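Local coordinates for Non-structural protein 3 (Rice hoja blanca virus, PDB 3AJF) that suppresses RNA-mediated gene silencing in the host, presumably by binding double-stranded RNA, here seen as its helical domain, at residues L22-L27 with H37-M42; E29-F34 with L52-K57. All coordinates share one frame; numbering follows the deposited sequence.

Interaction 1. Residues L22-L27 with H37-M42; sequences LFFDIL and HMFLQM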
loop_
_atom_site.group_PDB
_atom_site.type_symbol
_atom_site.label_atom_id
_atom_site.label_comp_id
_atom_site.label_asym_id
_atom_site.label_seq_id
_atom_site.Cartn_x
_atom_site.Cartn_y
_atom_site.Cartn_z
ATOM N N LEU A 22 -2.448 -16.646 -4.845
ATOM C CA LEU A 22 -1.733 -16.713 -3.568
ATOM C C LEU A 22 -2.163 -15.566 -2.630
ATOM O O LEU A 22 -2.383 -15.799 -1.430
ATOM C CB LEU A 22 -0.222 -16.666 -3.808
ATOM C CG LEU A 22 0.666 -16.651 -2.561
ATOM C CD1 LEU A 22 0.510 -17.976 -1.745
ATOM C CD2 LEU A 22 2.110 -16.347 -2.940
ATOM N N PHE A 23 -2.291 -14.361 -3.201
ATOM C CA PHE A 23 -2.715 -13.129 -2.485
ATOM C C PHE A 23 -4.103 -13.417 -1.908
ATOM O O PHE A 23 -4.304 -13.280 -0.691
ATOM C CB PHE A 23 -2.718 -11.954 -3.485
ATOM C CG PHE A 23 -3.101 -10.590 -2.923
ATOM C CD1 PHE A 23 -3.233 -10.336 -1.549
ATOM C CD2 PHE A 23 -3.270 -9.526 -3.816
ATOM C CE1 PHE A 23 -3.579 -9.068 -1.090
ATOM C CE2 PHE A 23 -3.594 -8.232 -3.355
ATOM C CZ PHE A 23 -3.752 -8.009 -1.983
ATOM N N PHE A 24 -5.030 -13.878 -2.752
ATOM C CA PHE A 24 -6.375 -14.155 -2.272
ATOM C C PHE A 24 -6.379 -15.196 -1.118
ATOM O O PHE A 24 -7.070 -15.034 -0.097
ATOM C CB PHE A 24 -7.302 -14.644 -3.397
ATOM C CG PHE A 24 -8.644 -15.075 -2.876
ATOM C CD1 PHE A 24 -9.518 -14.125 -2.354
ATOM C CD2 PHE A 24 -8.983 -16.432 -2.785
ATOM C CE1 PHE A 24 -10.759 -14.500 -1.789
ATOM C CE2 PHE A 24 -10.225 -16.838 -2.240
ATOM C CZ PHE A 24 -11.112 -15.853 -1.743
ATOM N N ASP A 25 -5.590 -16.257 -1.274
ATOM C CA ASP A 25 -5.544 -17.336 -0.281
ATOM C C ASP A 25 -5.079 -16.814 1.084
ATOM O O ASP A 25 -5.632 -17.189 2.134
ATOM C CB ASP A 25 -4.601 -18.434 -0.741
ATOM C CG ASP A 25 -5.216 -19.328 -1.778
ATOM O OD1 ASP A 25 -6.438 -19.202 -2.029
ATOM O OD2 ASP A 25 -4.489 -20.181 -2.342
ATOM N N ILE A 26 -4.057 -15.963 1.050
ATOM C CA ILE A 26 -3.461 -15.410 2.264
ATOM C C ILE A 26 -4.438 -14.433 2.894
ATOM O O ILE A 26 -4.681 -14.497 4.092
ATOM C CB ILE A 26 -2.082 -14.766 1.930
ATOM C CG1 ILE A 26 -1.064 -15.892 1.686
ATOM C CG2 ILE A 26 -1.619 -13.817 3.028
ATOM C CD1 ILE A 26 0.319 -15.461 1.160
ATOM N N LEU A 27 -5.022 -13.546 2.074
ATOM C CA LEU A 27 -6.002 -12.566 2.551
ATOM C C LEU A 27 -7.212 -13.276 3.178
ATOM O O LEU A 27 -7.678 -12.913 4.274
ATOM C CB LEU A 27 -6.437 -11.646 1.401
ATOM C CG LEU A 27 -7.572 -10.663 1.634
ATOM C CD1 LEU A 27 -7.243 -9.756 2.812
ATOM C CD2 LEU A 27 -7.755 -9.858 0.394
ATOM N N HIS A 37 -15.767 -12.972 -4.136
ATOM C CA HIS A 37 -16.505 -11.887 -4.753
ATOM C C HIS A 37 -15.970 -10.522 -4.282
ATOM O O HIS A 37 -15.791 -9.609 -5.083
ATOM C CB HIS A 37 -17.997 -12.034 -4.486
ATOM C CG HIS A 37 -18.791 -10.847 -4.903
ATOM N ND1 HIS A 37 -19.192 -10.644 -6.204
ATOM C CD2 HIS A 37 -19.260 -9.792 -4.192
ATOM C CE1 HIS A 37 -19.873 -9.513 -6.282
ATOM N NE2 HIS A 37 -19.924 -8.973 -5.077
HETATM N N MSE A 38 -15.701 -10.371 -2.995
HETATM C CA MSE A 38 -15.168 -9.103 -2.526
HETATM C C MSE A 38 -13.770 -8.867 -3.075
HETATM O O MSE A 38 -13.389 -7.724 -3.355
HETATM C CB MSE A 38 -15.155 -9.063 -1.001
HETATM C CG MSE A 38 -16.573 -9.177 -0.427
HETATM SE SE MSE A 38 -16.453 -9.377 1.503
HETATM C CE MSE A 38 -14.813 -8.126 1.710
ATOM N N PHE A 39 -13.004 -9.947 -3.217
ATOM C CA PHE A 39 -11.646 -9.857 -3.777
ATOM C C PHE A 39 -11.737 -9.337 -5.216
ATOM O O PHE A 39 -11.026 -8.386 -5.584
ATOM C CB PHE A 39 -10.912 -11.207 -3.724
ATOM C CG PHE A 39 -9.466 -11.137 -4.169
ATOM C CD1 PHE A 39 -8.469 -10.709 -3.284
ATOM C CD2 PHE A 39 -9.098 -11.505 -5.472
ATOM C CE1 PHE A 39 -7.122 -10.646 -3.699
ATOM C CE2 PHE A 39 -7.756 -11.443 -5.888
ATOM C CZ PHE A 39 -6.771 -11.008 -5.009
ATOM N N LEU A 40 -12.599 -9.957 -6.030
ATOM C CA LEU A 40 -12.772 -9.481 -7.427
ATOM C C LEU A 40 -13.291 -8.028 -7.534
ATOM O O LEU A 40 -12.822 -7.255 -8.355
ATOM C CB LEU A 40 -13.634 -10.432 -8.266
ATOM C CG LEU A 40 -13.063 -11.851 -8.389
ATOM C CD1 LEU A 40 -14.089 -12.784 -9.054
ATOM C CD2 LEU A 40 -11.704 -11.842 -9.145
ATOM N N GLN A 41 -14.252 -7.662 -6.695
ATOM C CA GLN A 41 -14.717 -6.275 -6.663
ATOM C C GLN A 41 -13.565 -5.308 -6.344
ATOM O O GLN A 41 -13.457 -4.248 -6.946
ATOM C CB GLN A 41 -15.817 -6.075 -5.631
ATOM C CG GLN A 41 -16.220 -4.595 -5.506
ATOM C CD GLN A 41 -16.825 -4.068 -6.786
ATOM O OE1 GLN A 41 -17.794 -4.634 -7.296
ATOM N NE2 GLN A 41 -16.257 -2.987 -7.323
HETATM N N MSE A 42 -12.713 -5.679 -5.391
HETATM C CA MSE A 42 -11.599 -4.822 -5.031
HETATM C C MSE A 42 -10.665 -4.664 -6.236
HETATM O O MSE A 42 -10.120 -3.583 -6.489
HETATM C CB MSE A 42 -10.822 -5.448 -3.904
HETATM C CG MSE A 42 -10.003 -4.511 -3.200
HETATM SE SE MSE A 42 -11.132 -3.532 -1.997
HETATM C CE MSE A 42 -11.845 -4.943 -0.873
#
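F39 of helix 36-44 reaches across to helix 17-30 and meets F23, F24 and L27. The aromatic contacts come first. F39 turns its edge toward the face of F23 in a T-shaped stack, with ring planes at 87° and centroids 5.5 Å apart. The CE1 edge of F39 lies over the rim of the F23 ring rather than its centre. F24 approaches a face of F39 and forms an offset edge-to-face pair with it, planes at 66°. In this pair F24 CD1 comes to 3.5 Å from F39 CG. A CH-pi contact adds to it: F24 CB sits 3.9 Å from the centroid of the F39 ring, almost on the ring normal.

The aliphatic contact is smaller. L27 CD2 lies at the edge of the F39 ring, near its plane, 3.8 Å from F39 CD1. F39 CG is anti to the backbone N (chi1 -175°), which extends the ring toward helix 17-30.

The axes of segments 22-27 and 37-42 approach no closer than 11.1 Å, and the F39 ring spans the gap. F23, F24 and F39 form an aromatic cluster. No hydrogen bond crosses the contact, and its cohesion is apolar and aromatic, in a largely buried part of the domain.

Interaction 2. Residues E29-F34 with L52-K57; sequences ERHPSF and LSVFLK. With SO4 (sulfate ion), chain E.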
loop_
_atom_site.group_PDB
_atom_site.type_symbol
_atom_site.label_atom_id
_atom_site.label_comp_id
_atom_site.label_asym_id
_atom_site.label_seq_id
_atom_site.Cartn_x
_atom_site.Cartn_y
_atom_site.Cartn_z
ATOM N N GLU A 29 -7.399 -16.373 4.275
ATOM C CA GLU A 29 -7.052 -17.123 5.484
ATOM C C GLU A 29 -7.101 -16.180 6.699
ATOM O O GLU A 29 -7.689 -16.540 7.727
ATOM C CB GLU A 29 -5.665 -17.736 5.341
ATOM C CG GLU A 29 -5.257 -18.747 6.426
ATOM C CD GLU A 29 -4.018 -19.577 5.990
ATOM O OE1 GLU A 29 -3.808 -19.736 4.749
ATOM O OE2 GLU A 29 -3.260 -20.074 6.875
ATOM N N ARG A 30 -6.494 -14.993 6.570
ATOM C CA ARG A 30 -6.488 -13.999 7.669
ATOM C C ARG A 30 -7.914 -13.481 7.912
ATOM O O ARG A 30 -8.320 -13.302 9.053
ATOM C CB ARG A 30 -5.501 -12.838 7.404
ATOM C CG ARG A 30 -5.167 -11.937 8.662
ATOM C CD ARG A 30 -3.988 -12.448 9.502
ATOM N NE ARG A 30 -3.743 -11.668 10.737
ATOM C CZ ARG A 30 -4.048 -10.394 10.854
ATOM N NH1 ARG A 30 -4.586 -9.786 9.816
ATOM N NH2 ARG A 30 -3.815 -9.726 11.976
ATOM N N HIS A 31 -8.688 -13.309 6.840
ATOM C CA HIS A 31 -10.041 -12.747 6.954
ATOM C C HIS A 31 -11.024 -13.619 6.183
ATOM O O HIS A 31 -11.296 -13.354 5.001
ATOM C CB HIS A 31 -10.102 -11.290 6.421
ATOM C CG HIS A 31 -9.223 -10.327 7.150
ATOM N ND1 HIS A 31 -9.596 -9.730 8.333
ATOM C CD2 HIS A 31 -7.997 -9.840 6.856
ATOM C CE1 HIS A 31 -8.621 -8.944 8.757
ATOM N NE2 HIS A 31 -7.646 -8.978 7.867
ATOM N N PRO A 32 -11.544 -14.681 6.827
ATOM C CA PRO A 32 -12.446 -15.607 6.132
ATOM C C PRO A 32 -13.691 -14.969 5.489
ATOM O O PRO A 32 -14.222 -15.520 4.524
ATOM C CB PRO A 32 -12.819 -16.643 7.237
ATOM C CG PRO A 32 -11.628 -16.551 8.196
ATOM C CD PRO A 32 -11.235 -15.123 8.205
ATOM N N SER A 33 -14.147 -13.823 5.986
ATOM C CA SER A 33 -15.323 -13.178 5.399
ATOM C C SER A 33 -14.966 -12.337 4.161
ATOM O O SER A 33 -15.857 -11.833 3.451
ATOM C CB SER A 33 -16.125 -12.384 6.448
ATOM O OG SER A 33 -15.380 -11.295 6.981
ATOM N N PHE A 34 -13.667 -12.201 3.897
ATOM C CA PHE A 34 -13.194 -11.584 2.669
ATOM C C PHE A 34 -13.211 -12.642 1.544
ATOM O O PHE A 34 -12.211 -13.303 1.248
ATOM C CB PHE A 34 -11.805 -10.954 2.884
ATOM C CG PHE A 34 -11.537 -9.772 2.001
ATOM C CD1 PHE A 34 -11.298 -8.507 2.554
ATOM C CD2 PHE A 34 -11.552 -9.907 0.618
ATOM C CE1 PHE A 34 -11.057 -7.408 1.733
ATOM C CE2 PHE A 34 -11.318 -8.816 -0.215
ATOM C CZ PHE A 34 -11.063 -7.561 0.351
ATOM N N LEU A 52 -10.443 -2.081 1.521
ATOM C CA LEU A 52 -9.209 -1.799 0.776
ATOM C C LEU A 52 -7.999 -1.816 1.729
ATOM O O LEU A 52 -6.960 -2.295 1.378
ATOM C CB LEU A 52 -9.282 -0.457 0.024
ATOM C CG LEU A 52 -8.000 -0.016 -0.726
ATOM C CD1 LEU A 52 -7.617 -0.992 -1.860
ATOM C CD2 LEU A 52 -8.131 1.405 -1.276
ATOM N N SER A 53 -8.157 -1.264 2.932
ATOM C CA SER A 53 -7.107 -1.267 3.954
ATOM C C SER A 53 -6.638 -2.674 4.276
ATOM O O SER A 53 -5.423 -2.946 4.337
ATOM C CB SER A 53 -7.613 -0.619 5.244
ATOM O OG SER A 53 -6.645 -0.777 6.261
ATOM N N VAL A 54 -7.596 -3.572 4.485
ATOM C CA VAL A 54 -7.320 -4.977 4.770
ATOM C C VAL A 54 -6.611 -5.698 3.574
ATOM O O VAL A 54 -5.609 -6.414 3.759
ATOM C CB VAL A 54 -8.635 -5.657 5.156
ATOM C CG1 VAL A 54 -8.502 -7.145 5.139
ATOM C CG2 VAL A 54 -9.107 -5.171 6.550
ATOM N N PHE A 55 -7.125 -5.493 2.363
ATOM C CA PHE A 55 -6.522 -5.979 1.100
ATOM C C PHE A 55 -5.062 -5.536 0.979
ATOM O O PHE A 55 -4.167 -6.364 0.768
ATOM C CB PHE A 55 -7.373 -5.399 -0.026
ATOM C CG PHE A 55 -6.911 -5.676 -1.444
ATOM C CD1 PHE A 55 -7.323 -6.824 -2.123
ATOM C CD2 PHE A 55 -6.199 -4.683 -2.171
ATOM C CE1 PHE A 55 -6.961 -7.043 -3.495
ATOM C CE2 PHE A 55 -5.834 -4.890 -3.530
ATOM C CZ PHE A 55 -6.215 -6.052 -4.186
ATOM N N LEU A 56 -4.808 -4.234 1.145
ATOM C CA LEU A 56 -3.426 -3.722 1.056
ATOM C C LEU A 56 -2.510 -4.241 2.170
ATOM O O LEU A 56 -1.322 -4.529 1.932
ATOM C CB LEU A 56 -3.393 -2.188 1.036
ATOM C CG LEU A 56 -4.092 -1.499 -0.154
ATOM C CD1 LEU A 56 -4.218 -0.028 0.185
ATOM C CD2 LEU A 56 -3.339 -1.661 -1.415
ATOM N N LYS A 57 -3.044 -4.335 3.388
ATOM C CA LYS A 57 -2.253 -4.810 4.516
ATOM C C LYS A 57 -1.793 -6.262 4.355
ATOM O O LYS A 57 -0.680 -6.612 4.782
ATOM C CB LYS A 57 -3.020 -4.640 5.822
ATOM C CG LYS A 57 -2.993 -3.236 6.327
ATOM C CD LYS A 57 -4.232 -2.949 7.153
ATOM C CE LYS A 57 -4.062 -3.182 8.618
ATOM N NZ LYS A 57 -5.466 -3.206 9.198
HETATM S S SO4 E . -5.025 -7.030 9.380
HETATM O O1 SO4 E . -6.079 -6.118 8.948
HETATM O O2 SO4 E . -4.598 -7.919 8.306
HETATM O O3 SO4 E . -5.542 -7.770 10.518
HETATM O O4 SO4 E . -3.849 -6.288 9.811
#
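V54 CG1 presses on a face of the H31 imidazole, 3.6 Å from the ring centroid and displaced toward the CD2–NE2 rim. This is a CH-pi contact. The same methyl meets F34 CD1 at 4.0 Å, and F34 CZ reaches F55 CB at 4.3 Å. One methyl, CG1, thus touches both the H31 and the F34 ring.

A sulfate, probably from the crystallisation liquor, lies near the edge of the H31 ring. K57 NZ donates to sulfate O1 at 3.0 Å. H31 NE2 gives a weak, long bond to O2, 3.3 Å at 161°. R30 NH2 makes a weak, bent bond to O3. The modelled approach of R30 NH1 to the ion is too close and remains doubtful. Three basic side chains thus gather round one anion, consistent with, but no proof of, a site that could take a backbone phosphate of RNA.

H31 and F34 are the ends of a type I turn, closed by F34 N to H31 O at 2.9 Å. N28 ND2 bonds F34 O. Farther out, F34 packs on L27. The contact therefore joins the end of helix 17-30 and its following turn to helix 49-64, with helix 36-44 alongside.

Overall arrangement
From the N terminus, the chain passes the small hairpin of strands 9-10 and 13-14 and enters helix 17-30. Interaction 1 closes the short loop between this helix and helix 36-44. Interaction 2 starts inside that loop, at the helix end and turn, and closes on helix 49-64. The segments alternate, so the two contacts cross. Their centres are about 8 Å apart. They meet directly where M42 packs on F34 and where the rings of F23 and F55 come together. F55 also meets Y84 of helix 74-85, which extends the aromatic core. Together the contacts tie three successive helices into one unit.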